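Tyrosinase (PDB 6JU8) probably catalyses the oxygen-dependent conversion of L-tyrosine and L-dopa to L-dopaquinone at a dinuclear copper centre, a step of melanin biosynthesis. Local coordinates at residues 27-31 with 42-46; 122-126 with 138-142. The protein carries 1 engineered substitution. All coordinates share one frame; numbering follows the deposited sequence.

Both contacts join helices in one corner of the chain, with centres about 14 Å apart, and both lie away from the copper site. Contact 1 is buried and pairs helix 26-34 with helix 41-55 at a steep angle; contact 2, partly buried, sets helix 103-129 against helix 135-144 almost antiparallel. Their chemistry differs accordingly: 27-31 with 42-46 combines an indole hydrogen bond with aromatic and leucine packing, whereas 122-126 with 138-142 relies on apolar packing. Helix 41-55 links them, since Leu-45 of contact 1 packs on Trp-138 and Ala-142, and Gln-42 NE2 probably hydrogen-bonds Glu-141 OE1.

Contact 1 of 2, residues 27-31 with 42-46; sequences DDWYL and QLTLF
Trp-29 lays its indole against helix 41-55 and meets Gln-42, Leu-43 and Phe-46 in turn. At the pyrrole end, NE1 donates to Gln-42 OE1 at 2.9 Å, with an N-H...O angle of 159°. The acceptor lies at the indole edge, close to the ring plane, while the donor is tilted from the plane of the amide. Gln-42, extended beyond CG, thereby has both ends of its buried amide engaged: its NE2 probably hydrogen-bonds Glu-141 on helix 135-144, which should limit rotation of the group. Farther along the indole, CZ2 lies 3.7 Å from the backbone N of Leu-43, and CH2 is 3.8 Å from Leu-43 CD1. The same CH2 comes in at the edge of the Phe-46 ring, 3.7 Å from CD2, with the two ring planes inclined at 64°. With CG opposite the backbone N, the Trp-29 ring extends out from its helix into this position.

Leu-43 divides its branches between two aromatic residues. CD1 takes the indole, whereas CD2 sits 3.9 Å from Tyr-30 CE1. The tyrosine OH turns to another partner, Asp-249 of the second subunit, to which it is hydrogen-bonded, so this ring links the helix packing to the dimer interface. Phe-46 also meets the ring of Trp-145.

The segment axes approach to 11.4 Å at 114°, a wide spacing bridged by the indole. The result is a steeply crossed pair of successive helices, joined by a short connection, in the N-terminal part of this tyrosinase chain.

Contact 2 of 2, residues 122-126 with 138-142; sequences MLDFI and WENEA
Met-122 opens the contact by bringing SD to 4.3 Å from Ala-142 CB, a loose approach at the closest CA pair of the two segments. Leu-123 starts off to one side, but its CD2 branch turns back to the same methyl, also at 4.3 Å. Phe-125 presents its ring edge to Trp-138: CZ3 of the indole lies near the phenyl plane, 3.9 Å from CE2. The two segments run antiparallel at 172° with axes 10.1 Å apart, making a helical hairpin within the common central domain of tyrosinase; a short connection lets helix 135-144 fold back along the end of helix 103-129. Ile-126 then packs between the two helices, using CD1, CG1 and CG2. CG1, opposite the carbonyl carbon (chi1 -67°), carries CD1 across to 3.5 Å from the backbone O of Trp-138 and 3.9 Å from Ala-142 CB. CG1 itself packs on Trp-138 CB, while CG2 rests 4.0 Å from Glu-139 CG, so the glutamate contributes its aliphatic stem. Leu-45 of helix 41-55 also packs against Ile-126, and Glu-48 of that helix touches Phe-125.

Contact 1 of 2, residues 27-31 with 42-46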
loop_
_atom_site.group_PDB
_atom_site.type_symbol
_atom_site.label_atom_id
_atom_site.label_comp_id
_atom_site.label_asym_id
_atom_site.label_seq_id
_atom_site.Cartn_x
_atom_site.Cartn_y
_atom_site.Cartn_z
ATOM N N ASP A 27 14.451 -12.846 -6.090
ATOM C CA ASP A 27 15.015 -11.552 -6.508
ATOM C C ASP A 27 16.034 -11.796 -7.613
ATOM O O ASP A 27 16.059 -11.060 -8.614
ATOM C CB ASP A 27 15.624 -10.815 -5.328
ATOM C CG ASP A 27 14.630 -10.002 -4.539
ATOM O OD1 ASP A 27 13.420 -9.952 -4.861
ATOM O OD2 ASP A 27 15.076 -9.390 -3.541
ATOM N N ASP A 28 16.898 -12.816 -7.458
ATOM C CA ASP A 28 17.842 -13.128 -8.526
ATOM C C ASP A 28 17.084 -13.412 -9.816
ATOM O O ASP A 28 17.448 -12.959 -10.907
ATOM C CB ASP A 28 18.721 -14.339 -8.196
ATOM C CG ASP A 28 19.700 -14.132 -7.063
ATOM O OD1 ASP A 28 19.901 -12.972 -6.642
ATOM O OD2 ASP A 28 20.247 -15.159 -6.578
ATOM N N TRP A 29 16.040 -14.219 -9.692
ATOM C CA TRP A 29 15.259 -14.626 -10.860
ATOM C C TRP A 29 14.586 -13.436 -11.514
ATOM O O TRP A 29 14.624 -13.309 -12.744
ATOM C CB TRP A 29 14.225 -15.648 -10.401
ATOM C CG TRP A 29 13.274 -16.133 -11.429
ATOM C CD1 TRP A 29 13.445 -17.081 -12.393
ATOM C CD2 TRP A 29 11.910 -15.684 -11.560
ATOM N NE1 TRP A 29 12.293 -17.237 -13.126
ATOM C CE2 TRP A 29 11.329 -16.388 -12.642
ATOM C CE3 TRP A 29 11.155 -14.741 -10.871
ATOM C CZ2 TRP A 29 10.011 -16.167 -13.032
ATOM C CZ3 TRP A 29 9.849 -14.511 -11.246
ATOM C CH2 TRP A 29 9.297 -15.236 -12.326
ATOM N N TYR A 30 13.997 -12.541 -10.724
ATOM C CA TYR A 30 13.345 -11.368 -11.295
ATOM C C TYR A 30 14.374 -10.527 -12.040
ATOM O O TYR A 30 14.103 -10.060 -13.152
ATOM C CB TYR A 30 12.622 -10.549 -10.199
ATOM C CG TYR A 30 11.944 -9.339 -10.843
ATOM C CD1 TYR A 30 10.809 -9.527 -11.622
ATOM C CD2 TYR A 30 12.459 -8.059 -10.725
ATOM C CE1 TYR A 30 10.154 -8.476 -12.238
ATOM C CE2 TYR A 30 11.817 -6.999 -11.354
ATOM C CZ TYR A 30 10.681 -7.211 -12.100
ATOM O OH TYR A 30 10.043 -6.178 -12.753
ATOM N N LEU A 31 15.564 -10.349 -11.463
ATOM C CA LEU A 31 16.565 -9.528 -12.167
ATOM C C LEU A 31 17.070 -10.253 -13.398
ATOM O O LEU A 31 17.310 -9.604 -14.421
ATOM C CB LEU A 31 17.720 -9.182 -11.210
ATOM C CG LEU A 31 17.283 -8.349 -9.992
ATOM C CD1 LEU A 31 18.420 -8.158 -9.009
ATOM C CD2 LEU A 31 16.704 -7.001 -10.401
ATOM N N GLN A 42 9.849 -16.878 -18.570
ATOM C CA GLN A 42 9.399 -17.501 -17.314
ATOM C C GLN A 42 8.543 -16.552 -16.497
ATOM O O GLN A 42 7.546 -16.959 -15.874
ATOM C CB GLN A 42 10.578 -17.996 -16.468
ATOM C CG GLN A 42 11.220 -19.262 -17.020
ATOM C CD GLN A 42 12.330 -19.772 -16.132
ATOM O OE1 GLN A 42 12.360 -19.477 -14.946
ATOM N NE2 GLN A 42 13.191 -20.619 -16.670
ATOM N N LEU A 43 8.907 -15.261 -16.449
ATOM C CA LEU A 43 8.081 -14.300 -15.717
ATOM C C LEU A 43 6.677 -14.213 -16.300
ATOM O O LEU A 43 5.657 -14.182 -15.580
ATOM C CB LEU A 43 8.731 -12.916 -15.729
ATOM C CG LEU A 43 7.931 -11.777 -15.090
ATOM C CD1 LEU A 43 7.710 -12.034 -13.602
ATOM C CD2 LEU A 43 8.663 -10.448 -15.272
ATOM N N THR A 44 6.597 -14.183 -17.635
ATOM C CA THR A 44 5.278 -14.175 -18.269
ATOM C C THR A 44 4.488 -15.437 -17.958
ATOM O O THR A 44 3.305 -15.391 -17.610
ATOM C CB THR A 44 5.461 -14.022 -19.787
ATOM O OG1 THR A 44 6.085 -12.763 -20.077
ATOM C CG2 THR A 44 4.118 -14.019 -20.534
ATOM N N LEU A 45 5.133 -16.602 -18.048
ATOM C CA LEU A 45 4.460 -17.865 -17.751
ATOM C C LEU A 45 3.922 -17.878 -16.325
ATOM O O LEU A 45 2.806 -18.316 -16.037
ATOM C CB LEU A 45 5.463 -19.006 -17.957
ATOM C CG LEU A 45 5.766 -19.403 -19.406
ATOM C CD1 LEU A 45 6.883 -20.448 -19.427
ATOM C CD2 LEU A 45 4.493 -19.859 -20.122
ATOM N N PHE A 46 4.755 -17.404 -15.375
ATOM C CA PHE A 46 4.366 -17.480 -13.973
ATOM C C PHE A 46 3.203 -16.520 -13.729
ATOM O O PHE A 46 2.187 -16.882 -13.129
ATOM C CB PHE A 46 5.564 -17.199 -13.075
ATOM C CG PHE A 46 5.430 -17.410 -11.593
ATOM C CD1 PHE A 46 4.328 -17.994 -10.994
ATOM C CD2 PHE A 46 6.473 -16.972 -10.751
ATOM C CE1 PHE A 46 4.229 -18.171 -9.609
ATOM C CE2 PHE A 46 6.393 -17.175 -9.383
ATOM C CZ PHE A 46 5.288 -17.778 -8.804
#

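Contact 2 of 2, residues 122-126 with 138-142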
loop_
_atom_site.group_PDB
_atom_site.type_symbol
_atom_site.label_atom_id
_atom_site.label_comp_id
_atom_site.label_asym_id
_atom_site.label_seq_id
_atom_site.Cartn_x
_atom_site.Cartn_y
_atom_site.Cartn_z
ATOM N N MET A 122 0.834 -23.424 -16.926
ATOM C CA MET A 122 1.762 -22.845 -17.911
ATOM C C MET A 122 1.683 -23.580 -19.237
ATOM O O MET A 122 1.661 -22.990 -20.310
ATOM C CB MET A 122 3.212 -22.949 -17.425
ATOM C CG MET A 122 3.558 -22.017 -16.267
ATOM S SD MET A 122 5.290 -22.251 -15.813
ATOM C CE MET A 122 5.488 -20.866 -14.683
ATOM N N LEU A 123 1.629 -24.908 -19.172
ATOM C CA LEU A 123 1.483 -25.670 -20.412
ATOM C C LEU A 123 0.207 -25.314 -21.149
ATOM O O LEU A 123 0.224 -25.252 -22.385
ATOM C CB LEU A 123 1.502 -27.162 -20.076
ATOM C CG LEU A 123 2.811 -27.722 -19.529
ATOM C CD1 LEU A 123 2.713 -29.250 -19.447
ATOM C CD2 LEU A 123 3.997 -27.276 -20.369
ATOM N N ASP A 124 -0.913 -25.145 -20.453
ATOM C CA ASP A 124 -2.171 -24.745 -21.096
ATOM C C ASP A 124 -2.037 -23.353 -21.707
ATOM O O ASP A 124 -2.528 -23.096 -22.813
ATOM C CB ASP A 124 -3.328 -24.749 -20.087
ATOM C CG ASP A 124 -3.699 -26.119 -19.575
ATOM O OD1 ASP A 124 -3.823 -27.042 -20.390
ATOM O OD2 ASP A 124 -3.876 -26.315 -18.352
ATOM N N PHE A 125 -1.389 -22.425 -20.999
ATOM C CA PHE A 125 -1.155 -21.083 -21.546
ATOM C C PHE A 125 -0.370 -21.157 -22.850
ATOM O O PHE A 125 -0.726 -20.483 -23.827
ATOM C CB PHE A 125 -0.399 -20.220 -20.529
ATOM C CG PHE A 125 -0.041 -18.854 -21.089
ATOM C CD1 PHE A 125 -0.960 -17.820 -21.044
ATOM C CD2 PHE A 125 1.201 -18.628 -21.663
ATOM C CE1 PHE A 125 -0.651 -16.586 -21.594
ATOM C CE2 PHE A 125 1.513 -17.393 -22.206
ATOM C CZ PHE A 125 0.578 -16.376 -22.170
ATOM N N ILE A 126 0.685 -21.953 -22.895
ATOM C CA ILE A 126 1.513 -22.073 -24.106
ATOM C C ILE A 126 0.696 -22.679 -25.232
ATOM O O ILE A 126 0.746 -22.170 -26.355
ATOM C CB ILE A 126 2.764 -22.951 -23.831
ATOM C CG1 ILE A 126 3.710 -22.271 -22.853
ATOM C CG2 ILE A 126 3.445 -23.344 -25.135
ATOM C CD1 ILE A 126 4.735 -23.162 -22.195
ATOM N N TRP A 138 9.117 -21.738 -25.626
ATOM C CA TRP A 138 8.263 -21.506 -24.456
ATOM C C TRP A 138 8.132 -22.751 -23.593
ATOM O O TRP A 138 8.164 -22.715 -22.353
ATOM C CB TRP A 138 6.886 -20.960 -24.882
ATOM C CG TRP A 138 6.955 -19.485 -25.179
ATOM C CD1 TRP A 138 7.577 -18.923 -26.261
ATOM C CD2 TRP A 138 6.425 -18.385 -24.427
ATOM N NE1 TRP A 138 7.460 -17.552 -26.228
ATOM C CE2 TRP A 138 6.758 -17.190 -25.110
ATOM C CE3 TRP A 138 5.696 -18.275 -23.240
ATOM C CZ2 TRP A 138 6.396 -15.925 -24.655
ATOM C CZ3 TRP A 138 5.338 -17.016 -22.787
ATOM C CH2 TRP A 138 5.682 -15.845 -23.489
ATOM N N GLU A 139 8.004 -23.900 -24.254
ATOM C CA GLU A 139 7.909 -25.166 -23.527
ATOM C C GLU A 139 9.196 -25.437 -22.751
ATOM O O GLU A 139 9.123 -25.870 -21.598
ATOM C CB GLU A 139 7.581 -26.321 -24.488
ATOM C CG GLU A 139 6.151 -26.291 -25.031
ATOM C CD GLU A 139 5.946 -27.302 -26.140
ATOM O OE1 GLU A 139 6.858 -28.146 -26.304
ATOM O OE2 GLU A 139 4.915 -27.272 -26.853
ATOM N N ASN A 140 10.346 -25.192 -23.375
ATOM C CA ASN A 140 11.631 -25.346 -22.725
ATOM C C ASN A 140 11.708 -24.516 -21.448
ATOM O O ASN A 140 12.207 -24.952 -20.410
ATOM C CB ASN A 140 12.755 -24.900 -23.669
ATOM C CG ASN A 140 14.102 -25.061 -22.985
ATOM O OD1 ASN A 140 14.586 -26.190 -22.865
ATOM N ND2 ASN A 140 14.695 -23.960 -22.532
ATOM N N GLU A 141 11.216 -23.271 -21.535
ATOM C CA GLU A 141 11.251 -22.414 -20.342
ATOM C C GLU A 141 10.293 -22.902 -19.266
ATOM O O GLU A 141 10.638 -22.894 -18.080
ATOM C CB GLU A 141 10.943 -20.974 -20.732
ATOM C CG GLU A 141 12.006 -20.346 -21.606
ATOM C CD GLU A 141 13.223 -19.830 -20.888
ATOM O OE1 GLU A 141 13.249 -19.721 -19.645
ATOM O OE2 GLU A 141 14.201 -19.498 -21.584
ATOM N N ALA A 142 9.094 -23.361 -19.614
ATOM C CA ALA A 142 8.219 -23.938 -18.597
ATOM C C ALA A 142 8.820 -25.148 -17.907
ATOM O O ALA A 142 8.622 -25.378 -16.707
ATOM C CB ALA A 142 6.894 -24.374 -19.229
#